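Local coordinates for zinc finger (CCCH type) motif-containing protein (Toxoplasma gondii, PDB 7NG2) that probably reads N6-methyladenosine in mRNA through this YTH domain, one part of a longer zinc-finger protein linked to cleavage and polyadenylation, at residues A[12-17]-A[55-60]. Numbering follows the deposited sequence.
Sequences STKRFF and HVLLLF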
ATOM      1  N   SER A  12     -17.778  -3.579   4.704  1.00 17.81           N
ATOM      2  CA  SER A  12     -16.761  -4.557   4.360  1.00 15.83           C
ATOM      3  C   SER A  12     -15.630  -4.534   5.383  1.00 14.92           C
ATOM      4  O   SER A  12     -15.336  -3.501   5.990  1.00 16.66           O
ATOM      5  CB  SER A  12     -16.199  -4.272   2.968  1.00 15.79           C
ATOM      6  OG  SER A  12     -15.833  -2.905   2.839  1.00 16.58           O
ATOM      7  N   THR A  13     -14.974  -5.680   5.544  1.00 14.28           N
ATOM      8  CA  THR A  13     -13.799  -5.757   6.406  1.00 13.56           C
ATOM      9  C   THR A  13     -12.562  -5.278   5.657  1.00 13.82           C
ATOM     10  O   THR A  13     -12.424  -5.469   4.444  1.00 14.04           O
ATOM     11  CB  THR A  13     -13.584  -7.182   6.913  1.00 14.55           C
ATOM     12  OG1 THR A  13     -13.407  -8.060   5.793  1.00 14.68           O
ATOM     13  CG2 THR A  13     -14.799  -7.635   7.740  1.00 16.08           C
ATOM     14  N   LYS A  14     -11.659  -4.627   6.388  1.00 13.79           N
ATOM     15  CA  LYS A  14     -10.512  -3.972   5.780  1.00 14.27           C
ATOM     16  C   LYS A  14      -9.287  -4.156   6.655  1.00 13.27           C
ATOM     17  O   LYS A  14      -9.387  -4.197   7.882  1.00 14.29           O
ATOM     18  CB  LYS A  14     -10.785  -2.478   5.586  1.00 15.62           C
ATOM     19  CG  LYS A  14     -12.077  -2.198   4.825  1.00 17.57           C
ATOM     20  CD  LYS A  14     -12.466  -0.741   4.859  1.00 19.19           C
ATOM     21  CE  LYS A  14     -13.830  -0.544   4.226  1.00 20.62           C
ATOM     22  NZ  LYS A  14     -14.939  -0.906   5.121  1.00 20.68           N
ATOM     23  N   ARG A  15      -8.131  -4.274   6.003  1.00 12.95           N
ATOM     24  CA  ARG A  15      -6.843  -4.154   6.668  1.00 13.39           C
ATOM     25  C   ARG A  15      -5.988  -3.212   5.842  1.00 12.51           C
ATOM     26  O   ARG A  15      -6.132  -3.136   4.623  1.00 13.34           O
ATOM     27  CB  ARG A  15      -6.162  -5.516   6.862  1.00 12.89           C
ATOM     28  CG  ARG A  15      -6.904  -6.393   7.878  1.00 13.60           C
ATOM     29  CD  ARG A  15      -6.309  -7.778   8.024  1.00 14.86           C
ATOM     30  NE  ARG A  15      -5.022  -7.726   8.699  1.00 14.46           N
ATOM     31  CZ  ARG A  15      -4.310  -8.802   8.996  1.00 16.55           C
ATOM     32  NH1 ARG A  15      -4.772 -10.001   8.671  1.00 19.23           N
ATOM     33  NH2 ARG A  15      -3.153  -8.675   9.619  1.00 18.64           N
ATOM     34  N   PHE A  16      -5.095  -2.491   6.517  1.00 12.55           N
ATOM     35  CA  PHE A  16      -4.355  -1.375   5.931  1.00 12.98           C
ATOM     36  C   PHE A  16      -2.874  -1.529   6.243  1.00 12.49           C
ATOM     37  O   PHE A  16      -2.494  -1.630   7.419  1.00 13.96           O
ATOM     38  CB  PHE A  16      -4.831  -0.050   6.538  1.00 13.49           C
ATOM     39  CG  PHE A  16      -6.298   0.235   6.366  1.00 13.08           C
ATOM     40  CD1 PHE A  16      -7.231  -0.259   7.266  1.00 13.96           C
ATOM     41  CD2 PHE A  16      -6.740   1.023   5.319  1.00 13.26           C
ATOM     42  CE1 PHE A  16      -8.580   0.030   7.119  1.00 14.25           C
ATOM     43  CE2 PHE A  16      -8.093   1.315   5.169  1.00 14.34           C
ATOM     44  CZ  PHE A  16      -9.009   0.802   6.072  1.00 14.49           C
ATOM     45  N   PHE A  17      -2.041  -1.536   5.210  1.00 12.59           N
ATOM     46  CA  PHE A  17      -0.606  -1.735   5.383  1.00 12.85           C
ATOM     47  C   PHE A  17       0.144  -0.614   4.685  1.00 12.17           C
ATOM     48  O   PHE A  17      -0.211  -0.222   3.574  1.00 13.30           O
ATOM     49  CB  PHE A  17      -0.150  -3.071   4.779  1.00 13.32           C
ATOM     50  CG  PHE A  17      -0.770  -4.260   5.438  1.00 12.76           C
ATOM     51  CD1 PHE A  17      -1.991  -4.758   4.998  1.00 13.40           C
ATOM     52  CD2 PHE A  17      -0.148  -4.879   6.512  1.00 14.43           C
ATOM     53  CE1 PHE A  17      -2.579  -5.856   5.604  1.00 14.58           C
ATOM     54  CE2 PHE A  17      -0.737  -5.980   7.126  1.00 14.77           C
ATOM     55  CZ  PHE A  17      -1.957  -6.468   6.666  1.00 14.89           C
ATOM     56  N   HIS A  55     -11.137  -6.359   1.893  1.00 12.95           N
ATOM     57  CA  HIS A  55     -10.234  -5.440   1.197  1.00 13.14           C
ATOM     58  C   HIS A  55      -8.927  -5.301   1.951  1.00 13.14           C
ATOM     59  O   HIS A  55      -8.935  -4.985   3.145  1.00 14.56           O
ATOM     60  CB  HIS A  55     -10.831  -4.037   1.088  1.00 13.47           C
ATOM     61  CG  HIS A  55     -12.149  -3.992   0.394  1.00 13.50           C
ATOM     62  ND1 HIS A  55     -12.288  -4.263  -0.948  1.00 14.21           N
ATOM     63  CD2 HIS A  55     -13.387  -3.692   0.852  1.00 15.38           C
ATOM     64  CE1 HIS A  55     -13.559  -4.144  -1.287  1.00 14.95           C
ATOM     65  NE2 HIS A  55     -14.246  -3.791  -0.213  1.00 16.15           N
ATOM     66  N   VAL A  56      -7.817  -5.506   1.246  1.00 12.52           N
ATOM     67  CA  VAL A  56      -6.489  -5.201   1.765  1.00 12.35           C
ATOM     68  C   VAL A  56      -5.985  -3.951   1.061  1.00 12.21           C
ATOM     69  O   VAL A  56      -5.788  -3.950  -0.161  1.00 12.96           O
ATOM     70  CB  VAL A  56      -5.528  -6.385   1.578  1.00 13.41           C
ATOM     71  CG1 VAL A  56      -4.119  -5.990   1.964  1.00 14.23           C
ATOM     72  CG2 VAL A  56      -6.006  -7.577   2.395  1.00 14.66           C
ATOM     73  N   LEU A  57      -5.781  -2.881   1.834  1.00 12.49           N
ATOM     74  CA  LEU A  57      -5.342  -1.596   1.313  1.00 12.46           C
ATOM     75  C   LEU A  57      -3.857  -1.398   1.578  1.00 12.36           C
ATOM     76  O   LEU A  57      -3.357  -1.728   2.661  1.00 13.19           O
ATOM     77  CB  LEU A  57      -6.128  -0.448   1.951  1.00 14.15           C
ATOM     78  CG  LEU A  57      -7.609  -0.297   1.583  1.00 17.37           C
ATOM     79  CD1 LEU A  57      -7.835  -0.415   0.081  1.00 20.61           C
ATOM     80  CD2 LEU A  57      -8.503  -1.263   2.340  1.00 18.97           C
ATOM     81  N   LEU A  58      -3.165  -0.912   0.553  1.00 13.20           N
ATOM     82  CA  LEU A  58      -1.731  -0.659   0.584  1.00 12.60           C
ATOM     83  C   LEU A  58      -1.526   0.838   0.427  1.00 12.10           C
ATOM     84  O   LEU A  58      -1.962   1.425  -0.563  1.00 13.09           O
ATOM     85  CB  LEU A  58      -1.046  -1.415  -0.551  1.00 13.27           C
ATOM     86  CG  LEU A  58      -1.385  -2.905  -0.593  1.00 16.20           C
ATOM     87  CD1 LEU A  58      -0.755  -3.496  -1.824  1.00 19.38           C
ATOM     88  CD2 LEU A  58      -0.913  -3.651   0.649  1.00 17.12           C
ATOM     89  N   LEU A  59      -0.861   1.449   1.403  1.00 11.80           N
ATOM     90  CA  LEU A  59      -0.675   2.898   1.464  1.00 12.69           C
ATOM     91  C   LEU A  59       0.787   3.164   1.136  1.00 12.11           C
ATOM     92  O   LEU A  59       1.674   2.808   1.921  1.00 12.89           O
ATOM     93  CB  LEU A  59      -1.025   3.411   2.862  1.00 13.31           C
ATOM     94  CG  LEU A  59      -2.526   3.496   3.214  1.00 15.14           C
ATOM     95  CD1 LEU A  59      -3.280   2.158   3.138  1.00 17.05           C
ATOM     96  CD2 LEU A  59      -2.714   4.138   4.590  1.00 17.21           C
ATOM     97  N   PHE A  60       1.037   3.762  -0.026  1.00 12.03           N
ATOM     98  CA  PHE A  60       2.388   3.824  -0.580  1.00 12.61           C
ATOM     99  C   PHE A  60       3.127   5.071  -0.121  1.00 12.83           C
ATOM    100  O   PHE A  60       2.604   6.185  -0.226  1.00 13.40           O
ATOM    101  CB  PHE A  60       2.320   3.807  -2.099  1.00 13.39           C
ATOM    102  CG  PHE A  60       1.987   2.457  -2.673  1.00 14.14           C
ATOM    103  CD1 PHE A  60       0.667   2.070  -2.856  1.00 15.64           C
ATOM    104  CD2 PHE A  60       2.996   1.568  -3.023  1.00 16.60           C
ATOM    105  CE1 PHE A  60       0.350   0.832  -3.395  1.00 17.39           C
ATOM    106  CE2 PHE A  60       2.683   0.323  -3.556  1.00 17.87           C
ATOM    107  CZ  PHE A  60       1.359  -0.042  -3.733  1.00 18.12           C
TER
HETATM  108  O   HOH W   1     -16.905  -2.583   0.410  1.00 16.88           O
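H55 and S12 meet where two parallel strands begin to pair, with H55 CB 4.0 Å from T13 O. With chi1 at -58°, the histidine CG swings to the backbone N side and brings the ring's CD2 edge to S12, whose OG lies in the ring plane, 3.2 Å from H55 CD2. At the tip, H55 NE2 hydrogen-bonds a water oxygen 3.0 Å away that also binds S12 OG, and H55 ND1 is hydrogen-bonded to R73 NE; together these limit ring rotation. The short strand axes run 20° apart, N to C, and five backbone bonds fall on alternate residues, as in parallel pairing: H55 N to T13 O, R15 N to H55 O, L57 N to R15 O (nearly straight, N-H...O angle 177°), F17 N to L57 O and L59 N to F17 O. F16 and L57 run alongside each other on the face that also carries H55, with F16 CD2 3.7 Å from L57 CB; on the reverse face F17 CD1 touches V56 CG1 at 3.9 Å. Helix 40-52, on the connection between the strands, packs on F17 and V56, and helix 137-149 on F16 and L59; strands 134-135 and 67-74 flank the pair within the YTH domain's mixed sheet.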